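Local structure of glucose-1-phosphate thymidylyltransferase (4ECM) at residues R54-M57 and I58-A61; T220-N223 and N224-K228. The protein catalyses the transfer of a thymidylyl group from dTTP to glucose 1-phosphate, giving dTDP-glucose and pyrophosphate, a step of dTDP-L-rhamnose biosynthesis. All coordinates share one frame; numbering follows the deposited sequence. Where two conformers were deposited one is given.

Interaction 1 (R54-M57 and I58-A61); sequences RYPM and IYHA
The carbonyl of P56 receives the backbone N-H of Y59, and that of M57 the N-H of H60, as the chain passes from an extended run into the first turn of helix 57-67. These i to i+3 bonds are modest: Y59 N to P56 O measures 3.0 Å and H60 N to M57 O 3.2 Å, both bent to 148° at the hydrogen, with the donor well above the plane of the carbonyl. A water bridges the turn, donating to M57 O at 2.7 Å and accepting weakly from the N-H of A61. Among the side chains, the pyrrolidine of P56 is tilted and turns its CD-CG edge to one face of the Y59 ring, with CD over the centre, 3.9 Å from the centroid and 8° off the normal, a CH-pi contact. The Y55 side chain crosses that of Y59 at about a right angle, and its CD1 packs on CD2 of Y59 at 3.8 Å. H60 keeps its ring beside the start of the helix: with CG anti to its own carbonyl carbon (chi1 -65°), CD2 swings back to M57 O, 3.4 Å away and at the ring edge. NE2 then reaches the carbonyl of V52, while Y55 OH bonds to the backbone N of F262, whose ring also meets those of Y55 and H60. Beyond the segments, P56, I58 and Y59 pack on helix 82-89. The P56 and Y59 rings pack together where I41 and K43 of a second subunit reach them, and P40 of that subunit lies on Y55. A carbonyl can only accept, so NE2 of H60 probably carries the proton in its bond to V52; that bond ties the buried helix start to strand 51-52.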
loop_
_atom_site.group_PDB
_atom_site.type_symbol
_atom_site.label_atom_id
_atom_site.label_comp_id
_atom_site.label_asym_id
_atom_site.label_seq_id
_atom_site.Cartn_x
_atom_site.Cartn_y
_atom_site.Cartn_z
ATOM N N ARG A 54 -16.428 3.252 -16.980
ATOM C CA ARG A 54 -15.814 1.959 -16.699
ATOM C C ARG A 54 -14.296 2.032 -16.547
ATOM O O ARG A 54 -13.629 1.009 -16.586
ATOM C CB ARG A 54 -16.247 0.895 -17.742
ATOM C CG ARG A 54 -15.804 1.137 -19.182
ATOM C CD ARG A 54 -16.445 0.137 -20.208
ATOM N NE ARG A 54 -17.917 0.071 -20.125
ATOM C CZ ARG A 54 -18.638 -1.025 -19.868
ATOM N NH1 ARG A 54 -18.059 -2.217 -19.729
ATOM N NH2 ARG A 54 -19.967 -0.937 -19.800
ATOM N N TYR A 55 -13.757 3.230 -16.326
ATOM C CA TYR A 55 -12.333 3.408 -16.133
ATOM C C TYR A 55 -12.079 4.326 -14.947
ATOM O O TYR A 55 -12.947 5.117 -14.569
ATOM C CB TYR A 55 -11.678 4.029 -17.372
ATOM C CG TYR A 55 -11.937 3.250 -18.633
ATOM C CD1 TYR A 55 -11.255 2.073 -18.894
ATOM C CD2 TYR A 55 -12.882 3.673 -19.546
ATOM C CE1 TYR A 55 -11.495 1.349 -20.033
ATOM C CE2 TYR A 55 -13.123 2.960 -20.684
ATOM C CZ TYR A 55 -12.424 1.794 -20.930
ATOM O OH TYR A 55 -12.667 1.073 -22.087
ATOM N N PRO A 56 -10.891 4.216 -14.339
ATOM C CA PRO A 56 -10.488 5.175 -13.324
ATOM C C PRO A 56 -10.407 6.539 -13.983
ATOM O O PRO A 56 -10.011 6.629 -15.137
ATOM C CB PRO A 56 -9.091 4.723 -12.928
ATOM C CG PRO A 56 -8.951 3.380 -13.412
ATOM C CD PRO A 56 -9.899 3.157 -14.529
ATOM N N MET A 57 -10.770 7.580 -13.256
ATOM C CA MET A 57 -10.808 8.936 -13.784
ATOM C C MET A 57 -9.571 9.324 -14.600
ATOM O O MET A 57 -9.698 9.912 -15.662
ATOM C CB MET A 57 -10.986 9.915 -12.620
ATOM C CG MET A 57 -11.096 11.392 -12.994
ATOM S SD MET A 57 -11.202 12.477 -11.536
ATOM C CE MET A 57 -12.602 11.781 -10.603
ATOM N N ILE A 58 -8.387 8.972 -14.112
ATOM C CA ILE A 58 -7.142 9.392 -14.765
ATOM C C ILE A 58 -6.919 8.786 -16.150
ATOM O O ILE A 58 -6.193 9.367 -16.965
ATOM C CB ILE A 58 -5.916 9.182 -13.826
ATOM C CG1 ILE A 58 -4.718 10.021 -14.292
ATOM C CG2 ILE A 58 -5.579 7.712 -13.662
ATOM C CD1 ILE A 58 -3.604 10.042 -13.286
ATOM N N TYR A 59 -7.542 7.637 -16.431
ATOM C CA TYR A 59 -7.394 7.009 -17.747
ATOM C C TYR A 59 -7.891 7.922 -18.856
ATOM O O TYR A 59 -7.377 7.874 -19.960
ATOM C CB TYR A 59 -8.161 5.688 -17.849
ATOM C CG TYR A 59 -7.443 4.445 -17.365
ATOM C CD1 TYR A 59 -6.495 4.498 -16.353
ATOM C CD2 TYR A 59 -7.791 3.187 -17.868
ATOM C CE1 TYR A 59 -5.869 3.341 -15.892
ATOM C CE2 TYR A 59 -7.174 2.028 -17.408
ATOM C CZ TYR A 59 -6.218 2.117 -16.417
ATOM O OH TYR A 59 -5.598 0.982 -15.970
ATOM N N HIS A 60 -8.899 8.729 -18.565
ATOM C CA HIS A 60 -9.472 9.620 -19.573
ATOM C C HIS A 60 -8.431 10.620 -20.077
ATOM O O HIS A 60 -8.312 10.821 -21.276
ATOM C CB HIS A 60 -10.724 10.338 -19.047
ATOM C CG HIS A 60 -11.859 9.411 -18.745
ATOM N ND1 HIS A 60 -12.893 9.190 -19.626
ATOM C CD2 HIS A 60 -12.090 8.601 -17.682
ATOM C CE1 HIS A 60 -13.732 8.308 -19.106
ATOM N NE2 HIS A 60 -13.262 7.923 -17.932
ATOM N N ALA A 61 -7.661 11.196 -19.160
ATOM C CA ALA A 61 -6.640 12.172 -19.511
ATOM C C ALA A 61 -5.523 11.521 -20.323
ATOM O O ALA A 61 -5.026 12.093 -21.313
ATOM C CB ALA A 61 -6.098 12.828 -18.258
HETATM O O HOH W 1 -8.813 12.300 -16.429
#

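Interaction 2 (T220-N223 and N224-K228); sequences TDIN and NWYLK
N224 leans back on T220, one helical turn earlier, the two side chains lying alongside each other and pointing the same way. Its backbone N-H meets T220 O at 2.9 Å, and its ND2 rests 3.6 Å from T220 CG2. That amide nitrogen also donates to a water 2.9 Å away, which in turn gives a hydrogen to D221 OD1 at 2.6 Å. ND2 has a further acceptor in the carbonyl of I179, so both of its hydrogens appear to be engaged and the amide is held in one orientation. W225 gives its N-H to D221 O; its first torsion (chi1 172°) puts CG anti to the backbone N, and the indole stands off the helix with CZ3 over the centre of the Y226 ring, 3.8 Å above the plane. Y226 bonds back to I222 O at 3.1 Å, with a nearly straight N-H (171°), and its ring runs beside the I222 side chain, CE2 lying 3.9 Å from CG2. L227 N reaches N223 O, and K228 N to N224 O carries the i to i+4 pattern on. Polar ends along the helix have partners elsewhere in the chain: T220 OG1 with E181 OE1, N223 OD1 with Y198 OH, Y226 OH with D199 OD1. T220 also touches the bound dTDP-glucose, and its bond to E181 probably helps to position this residue of the ligand pocket. In the fold, helix 219-228 lies on the sheet, with T220, N223 and L227 on strand 175-181 and I222 and N223 on strand 190-198, while I222 and Y226 pack against helix 202-206 and W225 stacks on Y205.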
loop_
_atom_site.group_PDB
_atom_site.type_symbol
_atom_site.label_atom_id
_atom_site.label_comp_id
_atom_site.label_asym_id
_atom_site.label_seq_id
_atom_site.Cartn_x
_atom_site.Cartn_y
_atom_site.Cartn_z
ATOM N N THR A 220 -4.825 30.912 -13.314
ATOM C CA THR A 220 -5.416 32.094 -13.963
ATOM C C THR A 220 -4.365 33.233 -14.102
ATOM O O THR A 220 -4.322 33.925 -15.127
ATOM C CB THR A 220 -6.684 32.564 -13.235
ATOM O OG1 THR A 220 -7.736 31.612 -13.464
ATOM C CG2 THR A 220 -7.130 33.939 -13.738
ATOM N N ASP A 221 -3.504 33.397 -13.100
ATOM C CA ASP A 221 -2.439 34.422 -13.177
ATOM C C ASP A 221 -1.502 34.162 -14.357
ATOM O O ASP A 221 -1.077 35.099 -15.052
ATOM C CB ASP A 221 -1.644 34.478 -11.878
ATOM C CG ASP A 221 -2.497 34.890 -10.696
ATOM O OD1 ASP A 221 -3.546 35.552 -10.907
ATOM O OD2 ASP A 221 -2.121 34.559 -9.554
ATOM N N ILE A 222 -1.188 32.894 -14.583
ATOM C CA ILE A 222 -0.346 32.493 -15.702
ATOM C C ILE A 222 -1.042 32.809 -17.021
ATOM O O ILE A 222 -0.439 33.367 -17.944
ATOM C CB ILE A 222 -0.037 30.991 -15.652
ATOM C CG1 ILE A 222 0.921 30.685 -14.508
ATOM C CG2 ILE A 222 0.555 30.505 -16.983
ATOM C CD1 ILE A 222 1.081 29.174 -14.251
ATOM N N ASN A 223 -2.317 32.447 -17.114
ATOM C CA ASN A 223 -3.076 32.721 -18.333
ATOM C C ASN A 223 -3.167 34.232 -18.609
ATOM O O ASN A 223 -3.028 34.657 -19.760
ATOM C CB ASN A 223 -4.427 32.009 -18.285
ATOM C CG ASN A 223 -4.259 30.498 -18.247
ATOM O OD1 ASN A 223 -3.283 29.983 -18.794
ATOM N ND2 ASN A 223 -5.195 29.777 -17.604
ATOM N N ASN A 224 -3.344 35.036 -17.563
ATOM C CA ASN A 224 -3.380 36.494 -17.729
ATOM C C ASN A 224 -2.005 37.078 -18.147
ATOM O O ASN A 224 -1.949 38.062 -18.880
ATOM C CB ASN A 224 -3.916 37.194 -16.461
ATOM C CG ASN A 224 -5.449 37.166 -16.363
ATOM O OD1 ASN A 224 -6.137 37.277 -17.372
ATOM N ND2 ASN A 224 -5.977 37.065 -15.140
ATOM N N TRP A 225 -0.907 36.473 -17.679
ATOM C CA TRP A 225 0.451 36.910 -18.047
ATOM C C TRP A 225 0.623 36.749 -19.550
ATOM O O TRP A 225 1.036 37.681 -20.243
ATOM C CB TRP A 225 1.521 36.117 -17.261
ATOM C CG TRP A 225 2.947 36.365 -17.696
ATOM C CD1 TRP A 225 3.690 37.494 -17.479
ATOM C CD2 TRP A 225 3.814 35.442 -18.401
ATOM N NE1 TRP A 225 4.944 37.342 -18.019
ATOM C CE2 TRP A 225 5.053 36.097 -18.589
ATOM C CE3 TRP A 225 3.659 34.129 -18.897
ATOM C CZ2 TRP A 225 6.143 35.484 -19.250
ATOM C CZ3 TRP A 225 4.734 33.526 -19.554
ATOM C CH2 TRP A 225 5.960 34.214 -19.733
ATOM N N TYR A 226 0.291 35.571 -20.067
ATOM C CA TYR A 226 0.345 35.353 -21.516
ATOM C C TYR A 226 -0.592 36.304 -22.266
ATOM O O TYR A 226 -0.258 36.780 -23.347
ATOM C CB TYR A 226 -0.049 33.938 -21.875
ATOM C CG TYR A 226 1.017 32.871 -21.748
ATOM C CD1 TYR A 226 2.008 32.735 -22.719
ATOM C CD2 TYR A 226 0.975 31.938 -20.726
ATOM C CE1 TYR A 226 2.951 31.721 -22.649
ATOM C CE2 TYR A 226 1.915 30.911 -20.644
ATOM C CZ TYR A 226 2.899 30.807 -21.607
ATOM O OH TYR A 226 3.821 29.779 -21.539
ATOM N N LEU A 227 -1.771 36.552 -21.684
ATOM C CA LEU A 227 -2.771 37.440 -22.277
ATOM C C LEU A 227 -2.229 38.870 -22.423
ATOM O O LEU A 227 -2.292 39.438 -23.505
ATOM C CB LEU A 227 -4.065 37.429 -21.457
ATOM C CG LEU A 227 -5.199 38.338 -21.940
ATOM C CD1 LEU A 227 -5.567 38.034 -23.399
ATOM C CD2 LEU A 227 -6.404 38.183 -21.021
ATOM N N LYS A 228 -1.693 39.432 -21.343
ATOM C CA LYS A 228 -1.100 40.775 -21.384
ATOM C C LYS A 228 0.046 40.853 -22.373
ATOM O O LYS A 228 0.333 41.917 -22.895
ATOM C CB LYS A 228 -0.577 41.210 -20.019
ATOM C CG LYS A 228 -1.655 41.471 -18.984
ATOM C CD LYS A 228 -1.046 42.134 -17.755
ATOM C CE LYS A 228 -2.106 42.483 -16.715
ATOM N NZ LYS A 228 -1.529 43.332 -15.615
HETATM O O HOH W 2 -4.652 37.110 -12.596
#

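How the interactions relate
Interaction 1 comes first along the chain, at the start of helix 57-67, and interaction 2 much later, within helix 219-228. Their centres are 29 Å apart and their nearest atoms about 17 Å, on opposite sides of the chain's centre. Both belong to the nucleotidyl transferase domain and border its large mixed beta-sheet: helix 57-67 touches strand 25-30, whereas helix 219-228 touches strands 175-181 and 190-198. Interaction 1 also meets a second subunit; no other chain touches the segments of interaction 2. The two contacts thus flank the ligand site from different parts of the sheet: T220 touches dTDP-glucose, while the side chain of M57 is about 6 Å from it and about 8 Å from pyrophosphate.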